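Local coordinates for N-acetylgalactosaminyltransferase 7 (Homo sapiens, PDB 6IWR), which belongs to the polypeptide N-acetylgalactosaminyltransferase family and combines a GT-A glycosyltransferase domain with a ricin-type beta-trefoil lectin domain, at residues Asp287-Arg293 and Arg304-Thr308; Leu146-Val151 and Trp250-Ala256; Tyr322-Ala326 and Glu456-Ile461. All blocks are in the same frame, centred on the assembly; numbering follows the deposited sequence.

Along the chain the three contacts come in series, and none nests in or crosses another. Interaction 2 closes the first loop, of 98 residues, joining the start of strand 149-155 to helix 251-260. Interaction 1 closes a much shorter one, in which 10 residues separate the paired segments of the hairpin of strands 292-296 and 302-306. Interaction 3 spans 129 residues and brings short strand 322-323 and the loop after it to segment 456-461, which lies on helix 450-457 and continues past it. Interactions 1 and 3 touch, their centres about 11 Å apart. Interactions 2 and 3 both reach the large mixed sheet, but their nearest atoms are about 9 Å apart.

Interaction 1 of 3, residues Asp287-Arg293 and Arg304-Thr308; sequences DEDGYAR and RVPLT
The carbonyl oxygen of Val305 receives Arg293 N at 2.7 Å and also faces the CA-H of Ala292, with CA 3.1 Å from that oxygen. The return bond, Val305 N to Arg293 O at 3.0 Å with an N-H...O angle of 170°, makes this a hydrogen-bonded antiparallel pair within the hairpin of strands 292-296 and 302-306. Ala292 and Pro306 form the adjoining non-hydrogen-bonded pair, and their side chains diverge. Arg293 and Val305 lie on one face of the hairpin: with chi1 at 49°, Arg293 CG sits between its own N and carbonyl carbon and meets Val305 CG2 at 3.6 Å. Elsewhere, Ala292 CB lies over one face of the Arg304 guanidinium, toward its rim, 3.5 Å from CZ. Farther along, Leu307 lies alongside Tyr291 and points the same way, CB to CB 3.9 Å. The Arg293 chain bends at chi3 and passes Thr308 CG2, while NH2 forms a salt bridge with Asp460, NH1 bonds to Ile457 O and NE to Arg323 O. Backbone bonds thus fix the register, and the buried arginine charge, met by a carboxylate, would probably be stabilised.

Interaction 2 of 3, residues Leu146-Val151 and Trp250-Ala256; sequences LLTSSV and WYAPLVA
Tyr251 of segment 250-256, on helix 251-260, reaches the entry to strand 149-155 where Leu147 and Ser149 lie, a helix-on-sheet contact of the GT-A fold. That strand runs parallel to both 179-186 and 236-240 in the large mixed sheet, which places the contact at the start of a central strand.

The polar part is a short chain of hydrogen bonds through one phenol. Ser149 OG donates to Tyr251 OH at 2.8 Å, and Tyr251 OH in turn donates to Leu147 O at 2.7 Å. The second bond meets the acceptor at a C=O...O angle of 141°, with the donor tilted 20° from the carbonyl plane. Leu147 O lies at the ring's edge, near its plane. One bond received and one given fix the hydroxyl in a buried setting. The tyrosine's CG stands opposite its backbone N (chi1 -173°), an orientation that carries the ring from the helix to the strand. Val255, one turn on, covers part of one ring face with CG2, and Tyr178 meets the ring from outside the two segments.

The apolar part lies to either side of these bonds. Leu146 CD2 rests on the helix backbone at Ala256, 3.7 Å from CA, while its CD1 touches Ala252 CB at 4.2 Å, so the two branches span one helical turn. Leu147 CB meets Val255 CG1 at 4.0 Å. Farther into the strand, at Val151, the partner is Trp250, which has its indole NE1 bonded to Thr174 OG1 and turns the benzo edge of its ring to the valine: the CG1 methyl lies near the ring plane, 4.3 Å from CH2.

Interaction 3 of 3, residues Tyr322-Ala326 and Glu456-Ile461; sequences YRSPA and EIAYDI
Apolar packing of Pro325 against Ile457 and Ala458 makes up the centre of this contact, where the loop after strand 322-323 meets the residues around the last part of helix 450-457. The strand pairs antiparallel with 369-373 in the large mixed sheet, so the contact brings a segment some 130 residues later in the chain beside the loop that leaves this sheet.

The evidence is in the methyl contacts. Ile457 CD1 comes down on the proline, 3.6 Å from Pro325 CA. Ala458 CB touches Pro325 CB at 3.9 Å and also lies near CG, while Ile461 CD1 comes more loosely to the same CB, at 4.5 Å. Ile457, Ala458 and Ile461 thus converge on one proline ring. Trp296 and Phe453 also pack on Pro325, and Trp364 of helix 355-365 borders Ile457.

Arg323 supplies the more polar flank. Its chain leaves with CG opposite the carbonyl carbon (chi1 -53°) and bends at chi3, which brings NH2 to 4.1 Å from Glu456 O and 4.4 Å from Tyr459 CE2, both oblique to the guanidinium. Glu456 OE1, 4.5 Å from NH2, is an opposite charge beyond salt-bridge range. The stronger partner of NH2 is Glu311, whose carboxylate also bonds Tyr459 OH; this hydroxyl is shared with Thr308 OG1. One acid therefore connects Arg323 and Tyr459 indirectly.

The type I beta turn from Ala458 to Ile461, closed by Ile461 N to Ala458 O at 3.1 Å, sits against Pro325, in the loop that follows strand 322-323 of the GT-A domain's mixed sheet.

Interaction 1 of 3, residues Asp287-Arg293 and Arg304-Thr308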
ATOM      1  N   ASP A 287      18.037  22.804   1.211  1.00 41.32           N
ATOM      2  CA  ASP A 287      18.518  24.180   1.190  1.00 42.66           C
ATOM      3  C   ASP A 287      17.385  25.186   1.049  1.00 49.53           C
ATOM      4  O   ASP A 287      16.358  24.916   0.422  1.00 47.29           O
ATOM      5  CB  ASP A 287      19.473  24.384   0.029  1.00 45.72           C
ATOM      6  CG  ASP A 287      20.407  25.503   0.263  1.00 45.13           C
ATOM      7  OD1 ASP A 287      20.823  25.664   1.427  1.00 45.45           O
ATOM      8  OD2 ASP A 287      20.745  26.198  -0.711  1.00 51.82           O
ATOM      9  N   GLU A 288      17.602  26.384   1.601  1.00 46.82           N
ATOM     10  CA  GLU A 288      16.645  27.459   1.370  1.00 49.00           C
ATOM     11  C   GLU A 288      16.455  27.706  -0.118  1.00 47.84           C
ATOM     12  O   GLU A 288      15.433  28.264  -0.527  1.00 50.35           O
ATOM     13  CB  GLU A 288      17.085  28.745   2.074  1.00 58.05           C
ATOM     14  CG  GLU A 288      15.906  29.655   2.529  1.00 77.98           C
ATOM     15  CD  GLU A 288      14.832  28.917   3.375  1.00 87.88           C
ATOM     16  OE1 GLU A 288      15.015  27.700   3.649  1.00 81.84           O
ATOM     17  OE2 GLU A 288      13.810  29.556   3.763  1.00 86.33           O
ATOM     18  N   ASP A 289      17.423  27.297  -0.937  1.00 47.09           N
ATOM     19  CA  ASP A 289      17.383  27.423  -2.387  1.00 43.24           C
ATOM     20  C   ASP A 289      16.976  26.125  -3.063  1.00 45.88           C
ATOM     21  O   ASP A 289      17.017  26.034  -4.301  1.00 41.40           O
ATOM     22  CB  ASP A 289      18.756  27.855  -2.910  1.00 48.42           C
ATOM     23  CG  ASP A 289      18.823  29.328  -3.240  1.00 60.07           C
ATOM     24  OD1 ASP A 289      17.880  30.067  -2.892  1.00 63.28           O
ATOM     25  OD2 ASP A 289      19.819  29.752  -3.875  1.00 71.65           O
ATOM     26  N   GLY A 290      16.619  25.117  -2.272  1.00 43.51           N
ATOM     27  CA  GLY A 290      16.345  23.793  -2.771  1.00 37.22           C
ATOM     28  C   GLY A 290      17.564  22.935  -3.015  1.00 39.42           C
ATOM     29  O   GLY A 290      17.436  21.872  -3.634  1.00 43.66           O
ATOM     30  N   TYR A 291      18.743  23.349  -2.565  1.00 37.64           N
ATOM     31  CA  TYR A 291      19.933  22.555  -2.824  1.00 38.96           C
ATOM     32  C   TYR A 291      20.086  21.495  -1.742  1.00 37.05           C
ATOM     33  O   TYR A 291      20.046  21.796  -0.547  1.00 35.21           O
ATOM     34  CB  TYR A 291      21.176  23.441  -2.908  1.00 35.01           C
ATOM     35  CG  TYR A 291      21.108  24.464  -4.030  1.00 36.42           C
ATOM     36  CD1 TYR A 291      20.215  24.314  -5.079  1.00 35.11           C
ATOM     37  CD2 TYR A 291      21.936  25.587  -4.030  1.00 39.09           C
ATOM     38  CE1 TYR A 291      20.143  25.255  -6.091  1.00 36.29           C
ATOM     39  CE2 TYR A 291      21.875  26.536  -5.043  1.00 36.88           C
ATOM     40  CZ  TYR A 291      20.981  26.363  -6.073  1.00 37.89           C
ATOM     41  OH  TYR A 291      20.890  27.303  -7.083  1.00 41.38           O
ATOM     42  N   ALA A 292      20.249  20.252  -2.171  1.00 36.40           N
ATOM     43  CA  ALA A 292      20.523  19.139  -1.286  1.00 27.56           C
ATOM     44  C   ALA A 292      21.819  18.490  -1.730  1.00 27.73           C
ATOM     45  O   ALA A 292      22.240  18.609  -2.882  1.00 25.83           O
ATOM     46  CB  ALA A 292      19.371  18.130  -1.300  1.00 30.25           C
ATOM     47  N   ARG A 293      22.475  17.809  -0.806  1.00 27.93           N
ATOM     48  CA  ARG A 293      23.558  16.935  -1.204  1.00 26.94           C
ATOM     49  C   ARG A 293      23.117  15.496  -0.937  1.00 27.00           C
ATOM     50  O   ARG A 293      22.177  15.250  -0.169  1.00 27.90           O
ATOM     51  CB  ARG A 293      24.886  17.350  -0.516  1.00 22.40           C
ATOM     52  CG  ARG A 293      24.773  17.554   0.969  1.00 38.89           C
ATOM     53  CD  ARG A 293      25.763  18.541   1.574  1.00 29.07           C
ATOM     54  NE  ARG A 293      27.116  18.401   1.070  1.00 35.24           N
ATOM     55  CZ  ARG A 293      28.147  17.891   1.741  1.00 32.19           C
ATOM     56  NH1 ARG A 293      29.344  17.865   1.165  1.00 36.53           N
ATOM     57  NH2 ARG A 293      28.000  17.417   2.967  1.00 31.80           N
ATOM     58  N   ARG A 304      18.703  12.429   1.234  1.00 28.79           N
ATOM     59  CA  ARG A 304      19.145  13.757   0.815  1.00 30.21           C
ATOM     60  C   ARG A 304      19.168  14.706   2.007  1.00 31.67           C
ATOM     61  O   ARG A 304      18.266  14.687   2.847  1.00 29.93           O
ATOM     62  CB  ARG A 304      18.255  14.318  -0.308  1.00 24.89           C
ATOM     63  CG  ARG A 304      18.335  13.509  -1.603  1.00 25.92           C
ATOM     64  CD  ARG A 304      17.242  13.920  -2.606  1.00 32.48           C
ATOM     65  NE  ARG A 304      17.565  15.160  -3.325  1.00 43.35           N
ATOM     66  CZ  ARG A 304      16.942  16.326  -3.155  1.00 42.24           C
ATOM     67  NH1 ARG A 304      15.935  16.426  -2.285  1.00 42.91           N
ATOM     68  NH2 ARG A 304      17.321  17.391  -3.860  1.00 42.61           N
ATOM     69  N   VAL A 305      20.203  15.534   2.092  1.00 28.44           N
ATOM     70  CA  VAL A 305      20.283  16.469   3.210  1.00 29.37           C
ATOM     71  C   VAL A 305      20.560  17.859   2.657  1.00 32.07           C
ATOM     72  O   VAL A 305      21.154  17.999   1.580  1.00 34.79           O
ATOM     73  CB  VAL A 305      21.349  16.052   4.238  1.00 32.68           C
ATOM     74  CG1 VAL A 305      21.100  14.626   4.741  1.00 19.90           C
ATOM     75  CG2 VAL A 305      22.748  16.224   3.645  1.00 26.74           C
ATOM     76  N   PRO A 306      20.151  18.911   3.348  1.00 35.87           N
ATOM     77  CA  PRO A 306      20.321  20.259   2.792  1.00 36.81           C
ATOM     78  C   PRO A 306      21.792  20.603   2.609  1.00 35.14           C
ATOM     79  O   PRO A 306      22.667  20.098   3.319  1.00 34.65           O
ATOM     80  CB  PRO A 306      19.663  21.155   3.844  1.00 38.54           C
ATOM     81  CG  PRO A 306      19.760  20.357   5.112  1.00 38.34           C
ATOM     82  CD  PRO A 306      19.578  18.929   4.701  1.00 33.79           C
ATOM     83  N   LEU A 307      22.060  21.478   1.639  1.00 38.41           N
ATOM     84  CA  LEU A 307      23.417  21.985   1.446  1.00 36.13           C
ATOM     85  C   LEU A 307      23.879  22.734   2.696  1.00 32.42           C
ATOM     86  O   LEU A 307      23.120  23.488   3.305  1.00 29.83           O
ATOM     87  CB  LEU A 307      23.478  22.893   0.215  1.00 33.69           C
ATOM     88  CG  LEU A 307      24.851  23.475  -0.127  1.00 29.66           C
ATOM     89  CD1 LEU A 307      25.810  22.402  -0.557  1.00 28.73           C
ATOM     90  CD2 LEU A 307      24.697  24.499  -1.219  1.00 33.92           C
ATOM     91  N   THR A 308      25.116  22.530   3.068  1.00 29.67           N
ATOM     92  CA  THR A 308      25.568  22.982   4.371  1.00 28.34           C
ATOM     93  C   THR A 308      26.138  24.390   4.310  1.00 32.94           C
ATOM     94  O   THR A 308      26.543  24.872   3.246  1.00 37.10           O
ATOM     95  CB  THR A 308      26.647  22.061   4.885  1.00 29.84           C
ATOM     96  OG1 THR A 308      27.741  22.146   3.965  1.00 33.57           O
ATOM     97  CG2 THR A 308      26.155  20.640   4.995  1.00 25.15           C
TER

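Interaction 2 of 3, residues Leu146-Val151 and Trp250-Ala256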
ATOM      1  N   LEU A 146      35.008  23.251 -24.114  1.00 31.69           N
ATOM      2  CA  LEU A 146      34.501  22.086 -23.428  1.00 29.85           C
ATOM      3  C   LEU A 146      34.759  20.765 -24.108  1.00 29.49           C
ATOM      4  O   LEU A 146      34.961  20.703 -25.302  1.00 35.93           O
ATOM      5  CB  LEU A 146      33.001  22.234 -23.257  1.00 35.17           C
ATOM      6  CG  LEU A 146      32.476  23.509 -22.625  1.00 37.19           C
ATOM      7  CD1 LEU A 146      31.112  23.858 -23.188  1.00 24.61           C
ATOM      8  CD2 LEU A 146      32.418  23.343 -21.125  1.00 27.01           C
ATOM      9  N   LEU A 147      34.772  19.708 -23.317  1.00 27.81           N
ATOM     10  CA  LEU A 147      34.876  18.349 -23.813  1.00 26.58           C
ATOM     11  C   LEU A 147      33.623  17.952 -24.565  1.00 28.50           C
ATOM     12  O   LEU A 147      32.546  18.407 -24.254  1.00 29.21           O
ATOM     13  CB  LEU A 147      35.039  17.389 -22.647  1.00 28.33           C
ATOM     14  CG  LEU A 147      36.364  16.954 -22.033  1.00 33.04           C
ATOM     15  CD1 LEU A 147      37.573  17.560 -22.692  1.00 28.62           C
ATOM     16  CD2 LEU A 147      36.390  17.209 -20.545  1.00 23.49           C
ATOM     17  N   THR A 148      33.760  17.085 -25.551  1.00 24.70           N
ATOM     18  CA  THR A 148      32.600  16.486 -26.203  1.00 25.69           C
ATOM     19  C   THR A 148      31.999  15.377 -25.326  1.00 27.73           C
ATOM     20  O   THR A 148      32.605  14.931 -24.352  1.00 32.83           O
ATOM     21  CB  THR A 148      32.996  15.915 -27.552  1.00 27.29           C
ATOM     22  OG1 THR A 148      33.927  14.841 -27.349  1.00 28.36           O
ATOM     23  CG2 THR A 148      33.647  16.995 -28.419  1.00 19.78           C
ATOM     24  N   SER A 149      30.801  14.904 -25.675  1.00 28.71           N
ATOM     25  CA  SER A 149      30.174  13.869 -24.857  1.00 28.35           C
ATOM     26  C   SER A 149      29.429  12.835 -25.687  1.00 26.26           C
ATOM     27  O   SER A 149      28.790  13.155 -26.702  1.00 28.70           O
ATOM     28  CB  SER A 149      29.193  14.474 -23.827  1.00 24.65           C
ATOM     29  OG  SER A 149      29.882  15.279 -22.888  1.00 29.09           O
ATOM     30  N   SER A 150      29.487  11.592 -25.224  1.00 23.57           N
ATOM     31  CA  SER A 150      28.529  10.567 -25.624  1.00 24.73           C
ATOM     32  C   SER A 150      27.456  10.498 -24.543  1.00 26.96           C
ATOM     33  O   SER A 150      27.781  10.240 -23.378  1.00 29.63           O
ATOM     34  CB  SER A 150      29.233   9.218 -25.786  1.00 26.13           C
ATOM     35  OG  SER A 150      30.255   9.271 -26.785  1.00 27.83           O
ATOM     36  N   VAL A 151      26.196  10.765 -24.878  1.00 21.23           N
ATOM     37  CA  VAL A 151      25.145  10.485 -23.903  1.00 26.56           C
ATOM     38  C   VAL A 151      24.677   9.053 -24.127  1.00 25.85           C
ATOM     39  O   VAL A 151      24.388   8.646 -25.261  1.00 27.06           O
ATOM     40  CB  VAL A 151      23.974  11.500 -23.961  1.00 27.64           C
ATOM     41  CG1 VAL A 151      24.428  12.923 -24.279  1.00 23.97           C
ATOM     42  CG2 VAL A 151      22.851  11.070 -24.888  1.00 34.98           C
ATOM     43  N   TRP A 250      21.842  22.911 -20.192  1.00 25.66           N
ATOM     44  CA  TRP A 250      22.257  21.913 -19.211  1.00 25.25           C
ATOM     45  C   TRP A 250      23.682  21.471 -19.420  1.00 25.99           C
ATOM     46  O   TRP A 250      24.296  20.942 -18.484  1.00 30.79           O
ATOM     47  CB  TRP A 250      21.382  20.656 -19.259  1.00 23.78           C
ATOM     48  CG  TRP A 250      21.537  19.876 -20.537  1.00 24.39           C
ATOM     49  CD1 TRP A 250      21.108  20.258 -21.778  1.00 26.60           C
ATOM     50  CD2 TRP A 250      22.155  18.580 -20.710  1.00 27.11           C
ATOM     51  NE1 TRP A 250      21.402  19.280 -22.705  1.00 25.03           N
ATOM     52  CE2 TRP A 250      22.052  18.249 -22.086  1.00 22.92           C
ATOM     53  CE3 TRP A 250      22.769  17.662 -19.836  1.00 26.75           C
ATOM     54  CZ2 TRP A 250      22.547  17.050 -22.615  1.00 21.14           C
ATOM     55  CZ3 TRP A 250      23.268  16.461 -20.370  1.00 25.05           C
ATOM     56  CH2 TRP A 250      23.150  16.174 -21.750  1.00 25.71           C
ATOM     57  N   TYR A 251      24.218  21.687 -20.615  1.00 24.11           N
ATOM     58  CA  TYR A 251      25.444  21.026 -21.021  1.00 22.75           C
ATOM     59  C   TYR A 251      26.683  21.740 -20.490  1.00 24.68           C
ATOM     60  O   TYR A 251      27.581  21.104 -19.923  1.00 26.27           O
ATOM     61  CB  TYR A 251      25.489  20.913 -22.541  1.00 22.78           C
ATOM     62  CG  TYR A 251      26.655  20.089 -22.999  1.00 26.67           C
ATOM     63  CD1 TYR A 251      26.543  18.713 -23.111  1.00 22.92           C
ATOM     64  CD2 TYR A 251      27.902  20.683 -23.277  1.00 26.53           C
ATOM     65  CE1 TYR A 251      27.628  17.936 -23.505  1.00 26.74           C
ATOM     66  CE2 TYR A 251      28.990  19.917 -23.668  1.00 23.87           C
ATOM     67  CZ  TYR A 251      28.843  18.540 -23.775  1.00 24.19           C
ATOM     68  OH  TYR A 251      29.898  17.755 -24.164  1.00 24.78           O
ATOM     69  N   ALA A 252      26.774  23.048 -20.681  1.00 23.98           N
ATOM     70  CA  ALA A 252      27.994  23.760 -20.292  1.00 23.74           C
ATOM     71  C   ALA A 252      28.232  23.702 -18.787  1.00 24.27           C
ATOM     72  O   ALA A 252      29.325  23.296 -18.363  1.00 28.68           O
ATOM     73  CB  ALA A 252      27.931  25.203 -20.808  1.00 21.65           C
ATOM     74  N   PRO A 253      27.287  24.080 -17.942  1.00 22.85           N
ATOM     75  CA  PRO A 253      27.467  23.880 -16.491  1.00 24.66           C
ATOM     76  C   PRO A 253      27.913  22.467 -16.120  1.00 26.31           C
ATOM     77  O   PRO A 253      28.771  22.302 -15.243  1.00 28.03           O
ATOM     78  CB  PRO A 253      26.075  24.194 -15.915  1.00 26.78           C
ATOM     79  CG  PRO A 253      25.214  24.640 -17.090  1.00 28.72           C
ATOM     80  CD  PRO A 253      25.886  24.273 -18.347  1.00 24.88           C
ATOM     81  N   LEU A 254      27.359  21.439 -16.776  1.00 24.95           N
ATOM     82  CA  LEU A 254      27.654  20.066 -16.377  1.00 24.19           C
ATOM     83  C   LEU A 254      29.049  19.627 -16.815  1.00 25.61           C
ATOM     84  O   LEU A 254      29.744  18.912 -16.083  1.00 28.74           O
ATOM     85  CB  LEU A 254      26.603  19.120 -16.952  1.00 27.39           C
ATOM     86  CG  LEU A 254      26.650  17.658 -16.508  1.00 20.67           C
ATOM     87  CD1 LEU A 254      25.997  17.485 -15.173  1.00 22.99           C
ATOM     88  CD2 LEU A 254      25.964  16.807 -17.510  1.00 19.68           C
ATOM     89  N   VAL A 255      29.483  20.030 -18.008  1.00 23.20           N
ATOM     90  CA  VAL A 255      30.791  19.588 -18.480  1.00 24.84           C
ATOM     91  C   VAL A 255      31.924  20.584 -18.217  1.00 25.16           C
ATOM     92  O   VAL A 255      33.102  20.247 -18.424  1.00 28.92           O
ATOM     93  CB  VAL A 255      30.693  19.252 -19.975  1.00 22.87           C
ATOM     94  CG1 VAL A 255      32.013  18.722 -20.485  1.00 27.27           C
ATOM     95  CG2 VAL A 255      29.600  18.228 -20.183  1.00 24.70           C
ATOM     96  N   ALA A 256      31.629  21.787 -17.771  1.00 22.42           N
ATOM     97  CA  ALA A 256      32.722  22.704 -17.465  1.00 26.82           C
ATOM     98  C   ALA A 256      33.623  22.148 -16.370  1.00 28.43           C
ATOM     99  O   ALA A 256      34.848  22.091 -16.566  1.00 29.06           O
ATOM    100  CB  ALA A 256      32.165  24.087 -17.102  1.00 22.04           C
TER

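Interaction 3 of 3, residues Tyr322-Ala326 and Glu456-Ile461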
ATOM      1  N   TYR A 322      28.661  22.379  -6.348  1.00 25.31           N
ATOM      2  CA  TYR A 322      29.035  22.122  -4.960  1.00 23.88           C
ATOM      3  C   TYR A 322      29.293  20.631  -4.752  1.00 25.59           C
ATOM      4  O   TYR A 322      28.958  19.792  -5.595  1.00 24.37           O
ATOM      5  CB  TYR A 322      27.982  22.667  -3.981  1.00 20.78           C
ATOM      6  CG  TYR A 322      26.560  22.133  -4.129  1.00 28.60           C
ATOM      7  CD1 TYR A 322      26.149  20.982  -3.449  1.00 27.20           C
ATOM      8  CD2 TYR A 322      25.622  22.799  -4.906  1.00 23.16           C
ATOM      9  CE1 TYR A 322      24.859  20.500  -3.550  1.00 23.13           C
ATOM     10  CE2 TYR A 322      24.333  22.317  -5.021  1.00 28.58           C
ATOM     11  CZ  TYR A 322      23.952  21.166  -4.331  1.00 27.52           C
ATOM     12  OH  TYR A 322      22.664  20.681  -4.416  1.00 25.37           O
ATOM     13  N   ARG A 323      29.912  20.308  -3.614  1.00 25.62           N
ATOM     14  CA  ARG A 323      30.263  18.921  -3.323  1.00 25.14           C
ATOM     15  C   ARG A 323      29.071  18.135  -2.766  1.00 26.39           C
ATOM     16  O   ARG A 323      28.353  18.611  -1.882  1.00 27.60           O
ATOM     17  CB  ARG A 323      31.426  18.864  -2.338  1.00 24.17           C
ATOM     18  CG  ARG A 323      32.634  19.679  -2.759  1.00 28.27           C
ATOM     19  CD  ARG A 323      33.851  19.459  -1.874  1.00 22.24           C
ATOM     20  NE  ARG A 323      33.650  19.868  -0.484  1.00 23.79           N
ATOM     21  CZ  ARG A 323      34.614  19.819   0.429  1.00 21.22           C
ATOM     22  NH1 ARG A 323      35.816  19.408   0.060  1.00 22.38           N
ATOM     23  NH2 ARG A 323      34.393  20.181   1.681  1.00 22.50           N
ATOM     24  N   SER A 324      28.880  16.918  -3.274  1.00 22.29           N
ATOM     25  CA  SER A 324      27.997  15.937  -2.677  1.00 27.01           C
ATOM     26  C   SER A 324      28.787  14.688  -2.280  1.00 26.77           C
ATOM     27  O   SER A 324      29.710  14.291  -2.995  1.00 26.46           O
ATOM     28  CB  SER A 324      26.875  15.542  -3.640  1.00 24.63           C
ATOM     29  OG  SER A 324      26.087  14.498  -3.076  1.00 29.09           O
ATOM     30  N   PRO A 325      28.461  14.046  -1.156  1.00 25.34           N
ATOM     31  CA  PRO A 325      29.154  12.789  -0.837  1.00 27.72           C
ATOM     32  C   PRO A 325      28.768  11.645  -1.768  1.00 26.70           C
ATOM     33  O   PRO A 325      29.564  10.709  -1.940  1.00 25.33           O
ATOM     34  CB  PRO A 325      28.737  12.499   0.615  1.00 28.74           C
ATOM     35  CG  PRO A 325      28.118  13.777   1.127  1.00 25.90           C
ATOM     36  CD  PRO A 325      27.512  14.432  -0.103  1.00 28.78           C
ATOM     37  N   ALA A 326      27.582  11.702  -2.382  1.00 24.26           N
ATOM     38  CA  ALA A 326      27.092  10.636  -3.245  1.00 25.15           C
ATOM     39  C   ALA A 326      26.140  11.215  -4.294  1.00 30.63           C
ATOM     40  O   ALA A 326      25.683  12.358  -4.186  1.00 27.52           O
ATOM     41  CB  ALA A 326      26.381   9.555  -2.424  1.00 23.71           C
ATOM     42  N   GLU A 456      35.897  14.640   6.568  1.00 31.72           N
ATOM     43  CA  GLU A 456      36.268  15.770   5.729  1.00 30.69           C
ATOM     44  C   GLU A 456      35.201  16.116   4.694  1.00 30.93           C
ATOM     45  O   GLU A 456      34.841  17.290   4.544  1.00 28.75           O
ATOM     46  CB  GLU A 456      37.603  15.470   5.030  1.00 29.45           C
ATOM     47  CG  GLU A 456      38.085  16.560   4.091  1.00 28.81           C
ATOM     48  CD  GLU A 456      38.209  17.897   4.779  1.00 35.56           C
ATOM     49  OE1 GLU A 456      37.913  18.930   4.130  1.00 48.33           O
ATOM     50  OE2 GLU A 456      38.588  17.902   5.967  1.00 29.39           O
ATOM     51  N   ILE A 457      34.684  15.139   3.953  1.00 23.28           N
ATOM     52  CA  ILE A 457      33.751  15.490   2.900  1.00 30.70           C
ATOM     53  C   ILE A 457      32.287  15.110   3.210  1.00 30.57           C
ATOM     54  O   ILE A 457      31.378  15.776   2.692  1.00 33.69           O
ATOM     55  CB  ILE A 457      34.210  14.944   1.523  1.00 30.73           C
ATOM     56  CG1 ILE A 457      33.607  13.600   1.226  1.00 29.93           C
ATOM     57  CG2 ILE A 457      35.755  14.936   1.362  1.00 25.77           C
ATOM     58  CD1 ILE A 457      32.468  13.729   0.246  1.00 30.54           C
ATOM     59  N   ALA A 458      32.023  14.146   4.101  1.00 27.70           N
ATOM     60  CA  ALA A 458      30.655  13.727   4.434  1.00 27.61           C
ATOM     61  C   ALA A 458      30.294  14.022   5.894  1.00 30.30           C
ATOM     62  O   ALA A 458      29.419  13.384   6.487  1.00 30.35           O
ATOM     63  CB  ALA A 458      30.439  12.248   4.128  1.00 26.23           C
ATOM     64  N   TYR A 459      30.933  15.058   6.443  1.00 30.05           N
ATOM     65  CA  TYR A 459      30.861  15.532   7.823  1.00 31.33           C
ATOM     66  C   TYR A 459      29.446  15.845   8.320  1.00 27.61           C
ATOM     67  O   TYR A 459      29.285  16.088   9.517  1.00 28.53           O
ATOM     68  CB  TYR A 459      31.736  16.787   7.931  1.00 28.47           C
ATOM     69  CG  TYR A 459      31.299  17.803   6.898  1.00 31.27           C
ATOM     70  CD1 TYR A 459      30.183  18.595   7.120  1.00 29.48           C
ATOM     71  CD2 TYR A 459      31.957  17.929   5.675  1.00 25.02           C
ATOM     72  CE1 TYR A 459      29.755  19.500   6.189  1.00 28.87           C
ATOM     73  CE2 TYR A 459      31.530  18.838   4.736  1.00 26.37           C
ATOM     74  CZ  TYR A 459      30.418  19.619   4.996  1.00 31.53           C
ATOM     75  OH  TYR A 459      29.955  20.536   4.067  1.00 30.76           O
ATOM     76  N   ASP A 460      28.422  15.862   7.461  1.00 28.05           N
ATOM     77  CA  ASP A 460      27.076  16.198   7.936  1.00 27.92           C
ATOM     78  C   ASP A 460      26.141  15.005   8.074  1.00 29.30           C
ATOM     79  O   ASP A 460      25.050  15.167   8.639  1.00 30.13           O
ATOM     80  CB  ASP A 460      26.386  17.232   7.031  1.00 23.65           C
ATOM     81  CG  ASP A 460      26.557  16.937   5.561  1.00 28.35           C
ATOM     82  OD1 ASP A 460      27.403  16.080   5.242  1.00 28.73           O
ATOM     83  OD2 ASP A 460      25.873  17.569   4.720  1.00 28.99           O
ATOM     84  N   ILE A 461      26.528  13.817   7.612  1.00 24.21           N
ATOM     85  CA  ILE A 461      25.564  12.723   7.559  1.00 28.42           C
ATOM     86  C   ILE A 461      25.148  12.280   8.961  1.00 29.97           C
ATOM     87  O   ILE A 461      23.954  12.117   9.245  1.00 28.76           O
ATOM     88  CB  ILE A 461      26.122  11.548   6.749  1.00 28.27           C
ATOM     89  CG1 ILE A 461      26.132  11.934   5.276  1.00 24.56           C
ATOM     90  CG2 ILE A 461      25.323  10.273   7.065  1.00 25.52           C
ATOM     91  CD1 ILE A 461      26.864  10.962   4.395  1.00 32.90           C
TER